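Local coordinates for hypothetical protein aq_1956 (Aquifex aeolicus, PDB 2YVT) that is of unknown function but belongs to the calcineurin-like metallophosphoesterase superfamily, whose members typically hydrolyse phosphoesters with bound metal ions, at residues F82-P96 with A109-L123. Numbering follows the deposited sequence.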
loop_
_atom_site.group_PDB
_atom_site.type_symbol
_atom_site.label_atom_id
_atom_site.label_comp_id
_atom_site.label_asym_id
_atom_site.label_seq_id
_atom_site.Cartn_x
_atom_site.Cartn_y
_atom_site.Cartn_z
ATOM N N PHE A 82 0.898 -4.195 13.601
ATOM C CA PHE A 82 0.176 -3.023 14.080
ATOM C C PHE A 82 0.763 -2.473 15.368
ATOM O O PHE A 82 0.871 -1.258 15.529
ATOM C CB PHE A 82 -1.321 -3.289 14.206
ATOM C CG PHE A 82 -2.019 -3.356 12.884
ATOM C CD1 PHE A 82 -2.214 -2.199 12.132
ATOM C CD2 PHE A 82 -2.460 -4.569 12.372
ATOM C CE1 PHE A 82 -2.851 -2.249 10.888
ATOM C CE2 PHE A 82 -3.099 -4.636 11.133
ATOM C CZ PHE A 82 -3.293 -3.470 10.387
ATOM N N ARG A 83 1.196 -3.361 16.261
ATOM C CA ARG A 83 1.842 -2.912 17.494
ATOM C C ARG A 83 3.133 -2.136 17.202
ATOM O O ARG A 83 3.321 -1.022 17.686
ATOM C CB ARG A 83 2.116 -4.099 18.430
ATOM C CG ARG A 83 3.003 -3.754 19.619
ATOM C CD ARG A 83 3.032 -4.868 20.652
ATOM N NE ARG A 83 3.482 -6.141 20.091
ATOM C CZ ARG A 83 4.754 -6.498 19.914
ATOM N NH1 ARG A 83 5.749 -5.681 20.245
ATOM N NH2 ARG A 83 5.033 -7.687 19.391
ATOM N N GLU A 84 4.016 -2.719 16.393
ATOM C CA GLU A 84 5.336 -2.127 16.193
ATOM C C GLU A 84 5.292 -0.868 15.338
ATOM O O GLU A 84 6.035 0.080 15.580
ATOM C CB GLU A 84 6.330 -3.173 15.668
ATOM C CG GLU A 84 6.558 -4.282 16.691
ATOM C CD GLU A 84 7.859 -5.038 16.516
ATOM O OE1 GLU A 84 8.682 -4.661 15.669
ATOM O OE2 GLU A 84 8.048 -6.027 17.247
ATOM N N ILE A 85 4.395 -0.840 14.357
ATOM C CA ILE A 85 4.157 0.399 13.624
ATOM C C ILE A 85 3.477 1.440 14.521
ATOM O O ILE A 85 3.874 2.603 14.529
ATOM C CB ILE A 85 3.330 0.158 12.342
ATOM C CG1 ILE A 85 4.162 -0.616 11.319
ATOM C CG2 ILE A 85 2.836 1.490 11.744
ATOM C CD1 ILE A 85 5.396 0.139 10.783
ATOM N N GLY A 86 2.460 1.015 15.272
ATOM C CA GLY A 86 1.747 1.911 16.190
ATOM C C GLY A 86 2.676 2.610 17.171
ATOM O O GLY A 86 2.563 3.818 17.391
ATOM N N GLU A 87 3.617 1.850 17.726
ATOM C CA GLU A 87 4.585 2.377 18.696
ATOM C C GLU A 87 5.546 3.430 18.131
ATOM O O GLU A 87 6.221 4.122 18.894
ATOM C CB GLU A 87 5.362 1.230 19.345
ATOM C CG GLU A 87 4.491 0.414 20.291
ATOM C CD GLU A 87 5.262 -0.614 21.094
ATOM O OE1 GLU A 87 6.495 -0.734 20.911
ATOM O OE2 GLU A 87 4.627 -1.301 21.920
ATOM N N LEU A 88 5.609 3.560 16.805
ATOM C CA LEU A 88 6.397 4.635 16.199
ATOM C C LEU A 88 5.760 6.001 16.465
ATOM O O LEU A 88 6.431 7.037 16.386
ATOM C CB LEU A 88 6.577 4.410 14.694
ATOM C CG LEU A 88 7.357 3.149 14.313
ATOM C CD1 LEU A 88 7.327 2.977 12.801
ATOM C CD2 LEU A 88 8.790 3.248 14.833
ATOM N N GLY A 89 4.456 5.986 16.747
ATOM C CA GLY A 89 3.743 7.154 17.283
ATOM C C GLY A 89 3.323 8.233 16.303
ATOM O O GLY A 89 2.875 9.299 16.723
ATOM N N VAL A 90 3.472 7.969 15.005
ATOM C CA VAL A 90 3.119 8.922 13.946
ATOM C C VAL A 90 1.706 8.633 13.426
ATOM O O VAL A 90 1.267 7.483 13.438
ATOM C CB VAL A 90 4.124 8.792 12.753
ATOM C CG1 VAL A 90 3.994 9.962 11.778
ATOM C CG2 VAL A 90 5.558 8.668 13.258
ATOM N N LYS A 91 0.981 9.665 12.985
ATOM C CA LYS A 91 -0.245 9.428 12.213
ATOM C C LYS A 91 0.130 8.568 11.011
ATOM O O LYS A 91 1.028 8.921 10.254
ATOM C CB LYS A 91 -0.878 10.743 11.745
ATOM C CG LYS A 91 -2.129 10.549 10.879
ATOM C CD LYS A 91 -3.309 10.026 11.696
ATOM C CE LYS A 91 -4.432 9.511 10.801
ATOM N NZ LYS A 91 -4.284 8.038 10.522
ATOM N N THR A 92 -0.553 7.441 10.846
ATOM C CA THR A 92 -0.119 6.424 9.891
ATOM C C THR A 92 -1.283 5.932 9.052
ATOM O O THR A 92 -2.362 5.649 9.593
ATOM C CB THR A 92 0.512 5.219 10.632
ATOM O OG1 THR A 92 1.607 5.674 11.436
ATOM C CG2 THR A 92 1.029 4.165 9.656
ATOM N N PHE A 93 -1.063 5.837 7.741
ATOM C CA PHE A 93 -2.007 5.189 6.844
ATOM C C PHE A 93 -1.371 3.915 6.320
ATOM O O PHE A 93 -0.210 3.918 5.913
ATOM C CB PHE A 93 -2.374 6.100 5.670
ATOM C CG PHE A 93 -3.122 7.330 6.074
ATOM C CD1 PHE A 93 -4.395 7.234 6.626
ATOM C CD2 PHE A 93 -2.549 8.585 5.915
ATOM C CE1 PHE A 93 -5.102 8.374 7.000
ATOM C CE2 PHE A 93 -3.239 9.736 6.290
ATOM C CZ PHE A 93 -4.520 9.629 6.835
ATOM N N VAL A 94 -2.141 2.835 6.344
ATOM C CA VAL A 94 -1.681 1.520 5.906
ATOM C C VAL A 94 -2.598 1.040 4.787
ATOM O O VAL A 94 -3.814 1.099 4.918
ATOM C CB VAL A 94 -1.718 0.503 7.073
ATOM C CG1 VAL A 94 -1.316 -0.893 6.596
ATOM C CG2 VAL A 94 -0.812 0.964 8.224
ATOM N N VAL A 95 -2.004 0.552 3.696
ATOM C CA VAL A 95 -2.763 0.038 2.547
ATOM C C VAL A 95 -2.256 -1.381 2.244
ATOM O O VAL A 95 -1.064 -1.566 2.047
ATOM C CB VAL A 95 -2.610 0.962 1.317
ATOM C CG1 VAL A 95 -3.316 0.367 0.105
ATOM C CG2 VAL A 95 -3.151 2.355 1.641
ATOM N N PRO A 96 -3.155 -2.387 2.255
ATOM C CA PRO A 96 -2.689 -3.768 2.151
ATOM C C PRO A 96 -2.182 -4.143 0.765
ATOM O O PRO A 96 -2.636 -3.585 -0.252
ATOM C CB PRO A 96 -3.948 -4.584 2.499
ATOM C CG PRO A 96 -5.079 -3.716 2.051
ATOM C CD PRO A 96 -4.627 -2.312 2.371
ATOM N N ALA A 109 -7.642 -7.508 12.211
ATOM C CA ALA A 109 -6.429 -7.032 12.870
ATOM C C ALA A 109 -6.408 -5.505 12.955
ATOM O O ALA A 109 -6.059 -4.945 13.997
ATOM C CB ALA A 109 -5.178 -7.564 12.161
ATOM N N ALA A 110 -6.811 -4.842 11.872
ATOM C CA ALA A 110 -6.904 -3.381 11.850
ATOM C C ALA A 110 -7.879 -2.887 12.914
ATOM O O ALA A 110 -7.568 -1.967 13.682
ATOM C CB ALA A 110 -7.342 -2.905 10.484
ATOM N N TYR A 111 -9.049 -3.522 12.976
ATOM C CA TYR A 111 -10.057 -3.178 13.975
ATOM C C TYR A 111 -9.494 -3.292 15.396
ATOM O O TYR A 111 -9.659 -2.390 16.222
ATOM C CB TYR A 111 -11.280 -4.077 13.811
ATOM C CG TYR A 111 -12.290 -3.920 14.914
ATOM C CD1 TYR A 111 -13.199 -2.866 14.891
ATOM C CD2 TYR A 111 -12.348 -4.830 15.964
ATOM C CE1 TYR A 111 -14.135 -2.709 15.890
ATOM C CE2 TYR A 111 -13.293 -4.688 16.972
ATOM C CZ TYR A 111 -14.177 -3.622 16.929
ATOM O OH TYR A 111 -15.119 -3.460 17.930
ATOM N N GLU A 112 -8.828 -4.409 15.673
ATOM C CA GLU A 112 -8.288 -4.692 17.010
ATOM C C GLU A 112 -7.222 -3.695 17.446
ATOM O O GLU A 112 -7.026 -3.459 18.648
ATOM C CB GLU A 112 -7.724 -6.102 17.058
ATOM C CG GLU A 112 -8.794 -7.171 17.007
ATOM C CD GLU A 112 -8.227 -8.561 17.172
ATOM O OE1 GLU A 112 -7.063 -8.687 17.615
ATOM O OE2 GLU A 112 -8.940 -9.535 16.871
ATOM N N ALA A 113 -6.560 -3.101 16.463
ATOM C CA ALA A 113 -5.478 -2.157 16.719
ATOM C C ALA A 113 -5.973 -0.760 17.096
ATOM O O ALA A 113 -5.175 0.087 17.508
ATOM C CB ALA A 113 -4.572 -2.085 15.507
ATOM N N GLU A 114 -7.277 -0.520 16.956
ATOM C CA GLU A 114 -7.829 0.834 17.079
ATOM C C GLU A 114 -7.706 1.493 18.459
ATOM O O GLU A 114 -7.458 2.695 18.538
ATOM C CB GLU A 114 -9.281 0.878 16.614
ATOM C CG GLU A 114 -9.451 0.748 15.111
ATOM C CD GLU A 114 -10.891 0.924 14.670
ATOM O OE1 GLU A 114 -11.801 0.455 15.387
ATOM O OE2 GLU A 114 -11.109 1.523 13.596
ATOM N N THR A 115 -7.892 0.735 19.539
ATOM C CA THR A 115 -7.858 1.357 20.868
ATOM C C THR A 115 -6.435 1.691 21.313
ATOM O O THR A 115 -6.177 2.792 21.810
ATOM C CB THR A 115 -8.608 0.516 21.934
ATOM O OG1 THR A 115 -9.976 0.390 21.536
ATOM C CG2 THR A 115 -8.550 1.190 23.311
ATOM N N ALA A 116 -5.510 0.756 21.109
ATOM C CA ALA A 116 -4.133 0.976 21.526
ATOM C C ALA A 116 -3.390 1.889 20.569
ATOM O O ALA A 116 -2.508 2.651 20.998
ATOM C CB ALA A 116 -3.396 -0.348 21.694
ATOM N N TYR A 117 -3.742 1.827 19.282
ATOM C CA TYR A 117 -3.008 2.590 18.266
ATOM C C TYR A 117 -3.940 3.458 17.418
ATOM O O TYR A 117 -4.088 3.227 16.213
ATOM C CB TYR A 117 -2.117 1.650 17.419
ATOM C CG TYR A 117 -1.380 0.678 18.298
ATOM C CD1 TYR A 117 -0.352 1.113 19.138
ATOM C CD2 TYR A 117 -1.752 -0.664 18.351
ATOM C CE1 TYR A 117 0.296 0.232 19.990
ATOM C CE2 TYR A 117 -1.113 -1.548 19.204
ATOM C CZ TYR A 117 -0.095 -1.095 20.017
ATOM O OH TYR A 117 0.527 -1.988 20.859
ATOM N N PRO A 118 -4.562 4.481 18.043
ATOM C CA PRO A 118 -5.486 5.342 17.304
ATOM C C PRO A 118 -4.798 6.185 16.231
ATOM O O PRO A 118 -5.486 6.840 15.437
ATOM C CB PRO A 118 -6.086 6.239 18.397
ATOM C CG PRO A 118 -5.045 6.263 19.473
ATOM C CD PRO A 118 -4.443 4.893 19.457
ATOM N N ASN A 119 -3.462 6.155 16.210
ATOM C CA ASN A 119 -2.671 6.842 15.183
ATOM C C ASN A 119 -2.725 6.136 13.834
ATOM O O ASN A 119 -2.400 6.736 12.808
ATOM C CB ASN A 119 -1.208 7.043 15.620
ATOM C CG ASN A 119 -0.526 5.755 16.089
ATOM O OD1 ASN A 119 -1.124 4.923 16.782
ATOM N ND2 ASN A 119 0.752 5.603 15.731
ATOM N N ILE A 120 -3.148 4.872 13.837
ATOM C CA ILE A 120 -3.192 4.072 12.605
ATOM C C ILE A 120 -4.581 4.077 11.973
ATOM O O ILE A 120 -5.589 3.864 12.655
ATOM C CB ILE A 120 -2.769 2.602 12.864
ATOM C CG1 ILE A 120 -1.338 2.533 13.405
ATOM C CG2 ILE A 120 -2.927 1.752 11.589
ATOM C CD1 ILE A 120 -0.914 1.129 13.796
ATOM N N ARG A 121 -4.619 4.301 10.661
ATOM C CA ARG A 121 -5.828 4.116 9.877
ATOM C C ARG A 121 -5.506 3.268 8.660
ATOM O O ARG A 121 -4.640 3.625 7.872
ATOM C CB ARG A 121 -6.369 5.472 9.442
ATOM C CG ARG A 121 -7.580 5.384 8.547
ATOM C CD ARG A 121 -8.196 6.744 8.345
ATOM N NE ARG A 121 -9.173 7.082 9.381
ATOM C CZ ARG A 121 -10.488 6.940 9.240
ATOM N NH1 ARG A 121 -10.995 6.463 8.109
ATOM N NH2 ARG A 121 -11.299 7.271 10.236
ATOM N N VAL A 122 -6.199 2.143 8.520
ATOM C CA VAL A 122 -6.093 1.333 7.313
ATOM C C VAL A 122 -7.034 1.908 6.260
ATOM O O VAL A 122 -8.215 2.152 6.538
ATOM C CB VAL A 122 -6.431 -0.159 7.588
ATOM C CG1 VAL A 122 -6.615 -0.921 6.286
ATOM C CG2 VAL A 122 -5.341 -0.800 8.435
ATOM N N LEU A 123 -6.498 2.145 5.063
ATOM C CA LEU A 123 -7.290 2.644 3.943
ATOM C C LEU A 123 -7.321 1.599 2.854
ATOM O O LEU A 123 -6.304 1.296 2.233
ATOM C CB LEU A 123 -6.710 3.951 3.394
ATOM C CG LEU A 123 -6.692 5.147 4.337
ATOM C CD1 LEU A 123 -6.054 6.319 3.625
ATOM C CD2 LEU A 123 -8.092 5.497 4.811
HETATM O O HOH W 1 2.054 -1.015 22.688
HETATM O O HOH W 2 -5.767 7.616 12.954
#
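Asn119 uses its side-chain amide as a two-pronged donor: ND2 gives one hydrogen to Gly86 O at 3.0 Å, in the carbonyl plane and on a lone pair, and the other to Val90 O from above that carbonyl's plane. With chi1 at 52°, CG sits between the backbone N and the carbonyl carbon, which turns the amide toward the carbonyls of Gly86 and Val90. Gly86 O also takes the Gly89 N-H of a type I turn, and Thr92 OG1 meets Val90 O from the face opposite ND2, so two bonds grip each acceptor. Asn119 O is likewise shared, by Thr92 N (2.8 Å) and, from the other face, Lys91 NZ.

The Tyr117 ring lies against the helix, CD1 3.7 Å from Gly86 CA, where a beta carbon would clash; Phe82 O stands over one face and Ala116 CB over the other. Tyr117 OH lies 3.3 Å from Arg83 CG, and a water bridges it to Glu87 OE2. With the ring cut back to an alanine, Gly86 CA and Arg83 CG would probably lose their cover and that water its phenol partner.

Phe82 packs between helix 103-112 and the sheet face that carries Ile120 and Val122: Ala110 CA makes a CH-pi contact 4.2 Å from the ring centroid, Ile120 CD1 meets the edge in plane, and Val122 CG2 lies 3.8 Å from Phe82 CE1. On the opposite sheet face, Arg121 CD reaches the Phe93 ring edge, while Leu123 CD1 touches Phe93 CD1.

Strand 120-122 runs parallel to strand 91-95, bonded from Thr92 O to Arg121 N, Arg121 O to Val94 N and Val94 O to Leu123 N. Strand 35-39 pairs with the other side of 91-95. Together with helix 103-112 the two strands form a beta-alpha-beta unit at the sheet's edge, part of the layered alpha/beta fold of calcineurin-like metallophosphoesterases.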